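PDB 7CJ7: L-ribulose 3-epimerase from Methylomonas sp. DH-1, which catalyses the manganese-dependent epimerisation of ketoses at C3, acting most strongly on L-ribulose and also on D-ribulose, D-allulose and D-fructose. Local coordinates for residues 12-17 with 246-251. Residues are numbered along the deposited sequence; the frame is centred on the assembly and turned at random.
With MN (manganese (II) ion), chain D; SOL (L-sorbose), chain C.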
loop_
_atom_site.group_PDB
_atom_site.type_symbol
_atom_site.label_atom_id
_atom_site.label_comp_id
_atom_site.label_asym_id
_atom_site.label_seq_id
_atom_site.Cartn_x
_atom_site.Cartn_y
_atom_site.Cartn_z
ATOM N N HIS A 12 -19.741 -3.910 -3.415
ATOM C CA HIS A 12 -19.275 -2.678 -4.091
ATOM C C HIS A 12 -19.566 -2.803 -5.587
ATOM O O HIS A 12 -19.383 -3.905 -6.128
ATOM C CB HIS A 12 -17.796 -2.456 -3.776
ATOM C CG HIS A 12 -17.303 -1.119 -4.201
ATOM N ND1 HIS A 12 -16.787 -0.898 -5.453
ATOM C CD2 HIS A 12 -17.231 0.056 -3.541
ATOM C CE1 HIS A 12 -16.424 0.365 -5.555
ATOM N NE2 HIS A 12 -16.676 0.969 -4.391
ATOM N N ALA A 13 -20.005 -1.716 -6.230
ATOM C CA ALA A 13 -20.435 -1.706 -7.646
ATOM C C ALA A 13 -19.327 -2.262 -8.551
ATOM O O ALA A 13 -19.667 -2.937 -9.544
ATOM C CB ALA A 13 -20.830 -0.307 -8.040
ATOM N N LEU A 14 -18.053 -2.014 -8.221
ATOM C CA LEU A 14 -16.895 -2.342 -9.100
ATOM C C LEU A 14 -16.658 -3.854 -9.151
ATOM O O LEU A 14 -15.749 -4.294 -9.896
ATOM C CB LEU A 14 -15.648 -1.622 -8.585
ATOM C CG LEU A 14 -15.241 -0.378 -9.372
ATOM C CD1 LEU A 14 -14.625 -0.768 -10.710
ATOM C CD2 LEU A 14 -16.428 0.550 -9.568
ATOM N N VAL A 15 -17.402 -4.621 -8.360
ATOM C CA VAL A 15 -17.390 -6.104 -8.479
ATOM C C VAL A 15 -18.042 -6.470 -9.816
ATOM O O VAL A 15 -17.647 -7.500 -10.387
ATOM C CB VAL A 15 -18.069 -6.774 -7.277
ATOM C CG1 VAL A 15 -18.379 -8.234 -7.550
ATOM C CG2 VAL A 15 -17.210 -6.636 -6.032
ATOM N N TRP A 16 -18.938 -5.615 -10.325
ATOM C CA TRP A 16 -19.795 -5.933 -11.496
ATOM C C TRP A 16 -19.594 -4.952 -12.654
ATOM O O TRP A 16 -19.622 -5.420 -13.801
ATOM C CB TRP A 16 -21.267 -6.001 -11.092
ATOM C CG TRP A 16 -21.603 -7.147 -10.192
ATOM C CD1 TRP A 16 -21.859 -8.440 -10.551
ATOM C CD2 TRP A 16 -21.775 -7.083 -8.767
ATOM N NE1 TRP A 16 -22.166 -9.185 -9.443
ATOM C CE2 TRP A 16 -22.128 -8.379 -8.336
ATOM C CE3 TRP A 16 -21.682 -6.056 -7.821
ATOM C CZ2 TRP A 16 -22.352 -8.676 -6.994
ATOM C CZ3 TRP A 16 -21.909 -6.354 -6.497
ATOM C CH2 TRP A 16 -22.248 -7.643 -6.096
ATOM N N SER A 17 -19.486 -3.651 -12.386
ATOM C CA SER A 17 -19.537 -2.583 -13.421
ATOM C C SER A 17 -18.501 -1.494 -13.140
ATOM O O SER A 17 -18.418 -1.050 -11.999
ATOM C CB SER A 17 -20.912 -1.978 -13.517
ATOM O OG SER A 17 -21.858 -2.944 -13.936
ATOM N N GLU A 246 -15.592 -5.730 -1.023
ATOM C CA GLU A 246 -14.906 -4.820 -1.956
ATOM C C GLU A 246 -13.763 -5.581 -2.629
ATOM O O GLU A 246 -12.979 -6.253 -1.927
ATOM C CB GLU A 246 -14.410 -3.586 -1.213
ATOM C CG GLU A 246 -13.793 -2.556 -2.126
ATOM C CD GLU A 246 -13.664 -1.197 -1.467
ATOM O OE1 GLU A 246 -14.243 -0.215 -1.984
ATOM O OE2 GLU A 246 -12.995 -1.131 -0.436
ATOM N N SER A 247 -13.671 -5.471 -3.949
ATOM C CA SER A 247 -12.671 -6.220 -4.742
ATOM C C SER A 247 -12.434 -5.505 -6.066
ATOM O O SER A 247 -13.402 -5.031 -6.677
ATOM C CB SER A 247 -13.130 -7.643 -4.960
ATOM O OG SER A 247 -12.142 -8.398 -5.626
ATOM N N PHE A 248 -11.187 -5.459 -6.510
ATOM C CA PHE A 248 -10.824 -4.797 -7.781
ATOM C C PHE A 248 -9.959 -5.740 -8.609
ATOM O O PHE A 248 -9.009 -6.354 -8.073
ATOM C CB PHE A 248 -10.135 -3.463 -7.514
ATOM C CG PHE A 248 -10.956 -2.498 -6.702
ATOM C CD1 PHE A 248 -11.920 -1.706 -7.299
ATOM C CD2 PHE A 248 -10.765 -2.389 -5.334
ATOM C CE1 PHE A 248 -12.683 -0.833 -6.538
ATOM C CE2 PHE A 248 -11.529 -1.518 -4.582
ATOM C CZ PHE A 248 -12.484 -0.739 -5.185
ATOM N N SER A 249 -10.300 -5.832 -9.893
ATOM C CA SER A 249 -9.538 -6.590 -10.911
ATOM C C SER A 249 -9.439 -5.730 -12.169
ATOM O O SER A 249 -10.377 -4.952 -12.414
ATOM C CB SER A 249 -10.200 -7.912 -11.202
ATOM O OG SER A 249 -9.497 -8.596 -12.225
ATOM N N SER A 250 -8.365 -5.880 -12.945
ATOM C CA SER A 250 -8.221 -5.222 -14.267
ATOM C C SER A 250 -9.362 -5.681 -15.190
ATOM O O SER A 250 -9.599 -5.012 -16.210
ATOM C CB SER A 250 -6.854 -5.473 -14.863
ATOM O OG SER A 250 -6.604 -6.864 -14.996
ATOM N N GLU A 251 -10.066 -6.760 -14.824
ATOM C CA GLU A 251 -11.253 -7.282 -15.557
ATOM C C GLU A 251 -12.320 -6.184 -15.689
ATOM O O GLU A 251 -12.947 -6.080 -16.766
ATOM C CB GLU A 251 -11.841 -8.493 -14.824
ATOM C CG GLU A 251 -13.008 -9.134 -15.563
ATOM C CD GLU A 251 -12.611 -9.843 -16.842
ATOM O OE1 GLU A 251 -13.508 -10.151 -17.658
ATOM O OE2 GLU A 251 -11.406 -10.091 -17.012
HETATM MN MN MN D . -12.844 0.330 1.097
HETATM C C1 SOL C . -10.332 2.696 -1.541
HETATM O O1 SOL C . -9.113 1.999 -1.428
HETATM C C2 SOL C . -11.440 1.999 -0.819
HETATM O O2 SOL C . -11.195 1.203 0.071
HETATM C C3 SOL C . -12.872 2.268 -1.258
HETATM O O3 SOL C . -13.785 1.913 -0.245
HETATM C C4 SOL C . -13.066 3.726 -1.663
HETATM O O4 SOL C . -12.799 4.569 -0.540
HETATM C C5 SOL C . -14.473 4.038 -2.177
HETATM O O5 SOL C . -14.609 5.447 -2.354
HETATM C C6 SOL C . -14.808 3.349 -3.482
HETATM O O6 SOL C . -16.150 3.647 -3.878
HETATM O O HOH W 1 -12.793 -4.171 -10.401
#
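The imidazole of His12 carries Glu246 OE1 over one face, 3.3 Å above its plane and displaced toward the rim, near CD2. The ring and the carboxylate are turned 59° apart. The edge of the Phe248 ring is directed at the His12 face in an offset edge-to-face pair, with centroids 5.5 Å apart. At the imidazole edge, in plane, His12 NE2 and O6 of L-sorbose share a nearly straight hydrogen bond of 2.8 Å. His12 ND1 accepts from Leu14 N at 3.2 Å, a donor tilted out of the ring plane. NE2 and ND1 are thus both engaged, which should hold the ring in this rotation. With His12 replaced by an alanine, sugar O6 and Leu14 N would probably both lose a partner, and a gap is likely to open beside Phe248. His12 ends strand 8-12, and a short 3-10 turn (13-15) follows; 246-251 is the loop after strand 242-245. These first and last strands are neighbours in the closed eight-stranded TIM barrel. With chi1 at -175° and the chain extended beyond CG, Glu246 reaches the metal. Its OE2 binds manganese at 2.1 Å, together with Glu152, Asp185, His211 and sugar O2 and O3. Glu246 probably also serves as one of the proton donors/acceptors of the reaction. Further along, Leu14 CB packs on Phe248 CE1 at 3.7 Å. One water accepts from Ser249 N at 3.0 Å and probably donates to Leu14 O.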